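Local coordinates for uncharacterized protein MJ0327 (Methanocaldococcus jannaschii DSM 2661, PDB 2QTD) that is of unknown function but has a ribonuclease H-like fold and probably binds or handles an iron-molybdenum cofactor like that of dinitrogenase, at residues A[3-16]-A[82-95]. Residues are numbered along the deposited sequence; the frame is centred on the assembly and turned at random. Where two conformers were deposited one is given.
Sequences INMKVAISMDVDKI and AEGDDVDKNISLFI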
# COMPACT_ATOMS: atom_id res chain seq x y z
N ILE A 3 6.23 14.89 -3.98
CA ILE A 3 6.38 13.44 -4.02
C ILE A 3 6.21 12.87 -5.45
O ILE A 3 5.24 13.23 -6.17
CB ILE A 3 5.60 12.69 -2.86
CG1 ILE A 3 4.13 12.44 -3.14
CG2 ILE A 3 5.75 13.43 -1.51
CD1 ILE A 3 3.60 11.24 -2.32
N ASN A 4 7.19 12.05 -5.82
CA ASN A 4 7.20 11.21 -7.00
C ASN A 4 7.37 9.73 -6.57
O ASN A 4 8.54 9.28 -6.44
CB ASN A 4 8.39 11.62 -7.87
CG ASN A 4 8.32 13.09 -8.29
OD1 ASN A 4 9.11 13.93 -7.83
ND2 ASN A 4 7.40 13.39 -9.17
N MSE A 5 6.28 8.98 -6.32
CA MSE A 5 6.36 7.65 -5.70
C MSE A 5 5.33 6.66 -6.23
O MSE A 5 4.29 7.06 -6.72
CB MSE A 5 6.12 7.79 -4.19
CG MSE A 5 7.23 8.52 -3.42
SE MSE A 5 6.70 8.56 -1.56
CE MSE A 5 7.46 6.90 -0.92
N LYS A 6 5.62 5.38 -6.07
CA LYS A 6 4.68 4.31 -6.35
C LYS A 6 4.27 3.71 -4.98
O LYS A 6 5.13 3.40 -4.17
CB LYS A 6 5.35 3.23 -7.22
CG LYS A 6 4.46 2.10 -7.65
CD LYS A 6 5.20 0.98 -8.38
CE LYS A 6 5.89 1.43 -9.64
NZ LYS A 6 6.27 0.27 -10.53
N VAL A 7 2.96 3.61 -4.75
CA VAL A 7 2.43 3.16 -3.45
C VAL A 7 1.50 1.99 -3.69
O VAL A 7 0.62 2.04 -4.56
CB VAL A 7 1.68 4.28 -2.71
CG1 VAL A 7 1.23 3.78 -1.31
CG2 VAL A 7 2.55 5.60 -2.63
N ALA A 8 1.71 0.92 -2.95
CA ALA A 8 0.74 -0.23 -2.95
C ALA A 8 -0.24 -0.17 -1.76
O ALA A 8 0.16 -0.04 -0.61
CB ALA A 8 1.50 -1.56 -3.00
N ILE A 9 -1.52 -0.29 -2.06
CA ILE A 9 -2.61 -0.25 -1.05
C ILE A 9 -3.35 -1.55 -1.03
O ILE A 9 -3.86 -2.02 -2.08
CB ILE A 9 -3.59 0.91 -1.31
CG1 ILE A 9 -2.78 2.19 -1.58
CG2 ILE A 9 -4.62 1.01 -0.12
CD1 ILE A 9 -3.52 3.43 -1.83
N SER A 10 -3.52 -2.13 0.17
CA SER A 10 -4.21 -3.41 0.30
C SER A 10 -5.72 -3.16 0.26
O SER A 10 -6.27 -2.52 1.14
CB SER A 10 -3.78 -4.02 1.62
OG SER A 10 -4.13 -3.19 2.71
N MSE A 11 -6.37 -3.68 -0.78
CA MSE A 11 -7.78 -3.36 -1.08
C MSE A 11 -8.74 -4.56 -1.04
O MSE A 11 -8.46 -5.66 -1.53
CB MSE A 11 -7.92 -2.69 -2.45
CG MSE A 11 -7.26 -1.31 -2.55
SE MSE A 11 -8.17 -0.03 -1.39
CE MSE A 11 -10.06 -0.10 -2.04
N ASP A 12 -9.92 -4.33 -0.46
CA ASP A 12 -11.12 -5.16 -0.73
C ASP A 12 -11.94 -4.44 -1.81
O ASP A 12 -11.63 -3.31 -2.18
CB ASP A 12 -11.95 -5.36 0.53
CG ASP A 12 -11.34 -6.35 1.50
OD1 ASP A 12 -10.40 -7.12 1.16
OD2 ASP A 12 -11.83 -6.39 2.62
N VAL A 13 -12.99 -5.06 -2.31
CA VAL A 13 -13.74 -4.43 -3.41
C VAL A 13 -14.36 -3.10 -2.99
O VAL A 13 -14.39 -2.19 -3.81
CB VAL A 13 -14.81 -5.36 -4.09
CG1 VAL A 13 -14.14 -6.59 -4.65
CG2 VAL A 13 -15.97 -5.72 -3.14
N ASP A 14 -14.75 -2.98 -1.72
CA ASP A 14 -15.49 -1.82 -1.19
C ASP A 14 -14.71 -0.86 -0.27
O ASP A 14 -15.22 0.21 0.06
CB ASP A 14 -16.80 -2.29 -0.50
CG ASP A 14 -16.60 -3.46 0.51
OD1 ASP A 14 -15.50 -4.06 0.55
OD2 ASP A 14 -17.57 -3.80 1.23
N LYS A 15 -13.47 -1.20 0.09
CA LYS A 15 -12.74 -0.51 1.15
C LYS A 15 -11.32 -1.04 1.25
O LYS A 15 -11.03 -2.11 0.70
CB LYS A 15 -13.48 -0.69 2.49
CG LYS A 15 -13.73 -2.14 2.86
CD LYS A 15 -14.20 -2.28 4.31
CE LYS A 15 -14.20 -3.76 4.75
NZ LYS A 15 -14.09 -3.89 6.23
N ILE A 16 -10.46 -0.31 1.97
CA ILE A 16 -9.16 -0.79 2.38
C ILE A 16 -9.42 -2.03 3.23
O ILE A 16 -10.34 -2.03 4.08
CB ILE A 16 -8.35 0.30 3.15
CG1 ILE A 16 -8.06 1.52 2.24
CG2 ILE A 16 -7.00 -0.30 3.64
CD1 ILE A 16 -7.36 2.70 2.95
N ALA A 82 -3.02 2.76 7.40
CA ALA A 82 -4.25 3.39 6.95
C ALA A 82 -5.13 3.84 8.08
O ALA A 82 -5.16 3.19 9.13
CB ALA A 82 -5.04 2.45 6.07
N GLU A 83 -5.83 4.96 7.86
CA GLU A 83 -6.78 5.52 8.81
C GLU A 83 -8.18 5.49 8.22
O GLU A 83 -8.49 6.24 7.30
CB GLU A 83 -6.35 6.94 9.15
CG GLU A 83 -4.93 6.93 9.78
CD GLU A 83 -4.39 8.31 10.10
OE1 GLU A 83 -5.09 9.32 9.89
OE2 GLU A 83 -3.24 8.35 10.59
N GLY A 84 -9.00 4.59 8.73
CA GLY A 84 -10.28 4.25 8.14
C GLY A 84 -10.23 3.48 6.84
O GLY A 84 -9.20 2.98 6.43
N ASP A 85 -11.38 3.44 6.18
CA ASP A 85 -11.72 2.53 5.05
C ASP A 85 -11.51 3.13 3.65
O ASP A 85 -11.51 2.40 2.64
CB ASP A 85 -13.23 2.15 5.14
CG ASP A 85 -13.54 1.11 6.20
OD1 ASP A 85 -12.62 0.47 6.76
OD2 ASP A 85 -14.74 0.90 6.46
N ASP A 86 -11.35 4.45 3.56
CA ASP A 86 -11.50 5.17 2.29
C ASP A 86 -10.11 5.36 1.65
O ASP A 86 -9.25 6.06 2.19
CB ASP A 86 -12.22 6.50 2.55
CG ASP A 86 -12.55 7.26 1.30
OD1 ASP A 86 -11.67 7.55 0.48
OD2 ASP A 86 -13.73 7.66 1.15
N VAL A 87 -9.92 4.73 0.48
CA VAL A 87 -8.65 4.78 -0.22
C VAL A 87 -8.28 6.19 -0.70
O VAL A 87 -7.12 6.58 -0.62
CB VAL A 87 -8.57 3.73 -1.36
CG1 VAL A 87 -9.55 4.03 -2.53
CG2 VAL A 87 -7.12 3.59 -1.84
N ASP A 88 -9.25 6.97 -1.15
CA ASP A 88 -8.91 8.32 -1.63
C ASP A 88 -8.48 9.22 -0.49
O ASP A 88 -7.49 9.96 -0.65
CB ASP A 88 -10.04 8.95 -2.43
CG ASP A 88 -10.43 8.14 -3.66
OD1 ASP A 88 -9.55 7.60 -4.33
OD2 ASP A 88 -11.65 8.06 -3.93
N LYS A 89 -9.21 9.15 0.63
CA LYS A 89 -8.84 9.88 1.85
C LYS A 89 -7.43 9.53 2.30
O LYS A 89 -6.64 10.40 2.61
CB LYS A 89 -9.80 9.58 3.00
CG LYS A 89 -9.54 10.37 4.27
N ASN A 90 -7.13 8.24 2.28
CA ASN A 90 -5.77 7.77 2.63
C ASN A 90 -4.62 8.17 1.69
O ASN A 90 -3.54 8.46 2.16
CB ASN A 90 -5.76 6.28 2.91
CG ASN A 90 -6.26 5.98 4.32
OD1 ASN A 90 -5.46 5.94 5.26
ND2 ASN A 90 -7.60 5.82 4.49
N ILE A 91 -4.89 8.19 0.38
CA ILE A 91 -3.93 8.68 -0.58
C ILE A 91 -3.67 10.14 -0.30
O ILE A 91 -2.51 10.55 -0.27
CB ILE A 91 -4.39 8.45 -2.03
CG1 ILE A 91 -4.32 6.95 -2.36
CG2 ILE A 91 -3.52 9.23 -2.97
CD1 ILE A 91 -5.15 6.52 -3.59
N SER A 92 -4.72 10.93 -0.06
CA SER A 92 -4.56 12.34 0.33
C SER A 92 -3.72 12.52 1.60
O SER A 92 -2.81 13.35 1.65
CB SER A 92 -5.92 13.04 0.51
OG SER A 92 -6.70 12.98 -0.67
N LEU A 93 -4.05 11.75 2.65
CA LEU A 93 -3.30 11.78 3.92
C LEU A 93 -1.83 11.42 3.71
O LEU A 93 -0.94 12.04 4.29
CB LEU A 93 -3.95 10.87 4.96
CG LEU A 93 -5.29 11.34 5.55
CD1 LEU A 93 -5.95 10.19 6.36
CD2 LEU A 93 -5.10 12.57 6.44
N PHE A 94 -1.58 10.43 2.85
CA PHE A 94 -0.22 9.98 2.51
C PHE A 94 0.59 11.14 1.90
O PHE A 94 1.66 11.49 2.37
CB PHE A 94 -0.26 8.77 1.56
CG PHE A 94 1.10 8.32 1.12
CD1 PHE A 94 1.87 7.52 1.92
CD2 PHE A 94 1.64 8.79 -0.07
CE1 PHE A 94 3.15 7.14 1.54
CE2 PHE A 94 2.93 8.43 -0.45
CZ PHE A 94 3.67 7.57 0.36
N ILE A 95 0.01 11.73 0.88
CA ILE A 95 0.65 12.87 0.17
C ILE A 95 0.92 14.03 1.10
O ILE A 95 2.00 14.61 1.04
CB ILE A 95 -0.20 13.32 -1.03
CG1 ILE A 95 -0.18 12.23 -2.09
CG2 ILE A 95 0.34 14.65 -1.61
CD1 ILE A 95 -1.12 12.43 -3.29
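Ile3 and Phe94 open a contact that illustrates how a helix is laid on a sheet: helix 87-95 runs nearly antiparallel to strand 5-11, the axes of the two short segments approaching to 10.9 Å with 150° between their N-to-C directions. Ile3 CD1 comes obliquely to the Phe94 ring, 3.4 Å from CE2, and also touches Ile95. Selenomethionine Met5 brings its selenium to the ring edge, 3.7 Å from Phe94 CZ, a Met-aromatic contact. Val7 CG2 comes obliquely to Phe94 CE2, 3.6 Å away, while Tyr80 packs edge-to-face with the ring. With CG anti to the backbone N (chi1 177°), the Phe94 ring reaches from the helix to these three side chains. Farther along, Ile9 CD1 touches both Val87 CG2 and Ile91 CG1, 3.6 Å from each, and the bent chain of selenomethionine Met11 crosses Val87 at about a right angle, SE 3.8 Å from Val87 CB.

After the strand, Lys15 lies alongside Asp85, whose OD1 forms a salt bridge with Lys63. Ile16 N then donates a nearly straight bond (172°) to Asp85 O, 3.0 Å away, and Ile16 CD1 rests against Asn90 ND2 and Ala82 CB. Asn90 ties down the loop before the helix: its OD1 accepts from Glu83 N on an in-plane lone pair, while ND2 donates to Glu83 O and Asp86 O. A leucine here would probably leave Glu83 N and O without these mates, and Asp86 O with the backbone N alone, so that the loop could shift. Apolar chains thus join strand and helix, whereas the buried Asn90 amide bridges loop and first helical turn, which Asp86 N-caps through Lys89 N; Gly84 O is buried without a partner.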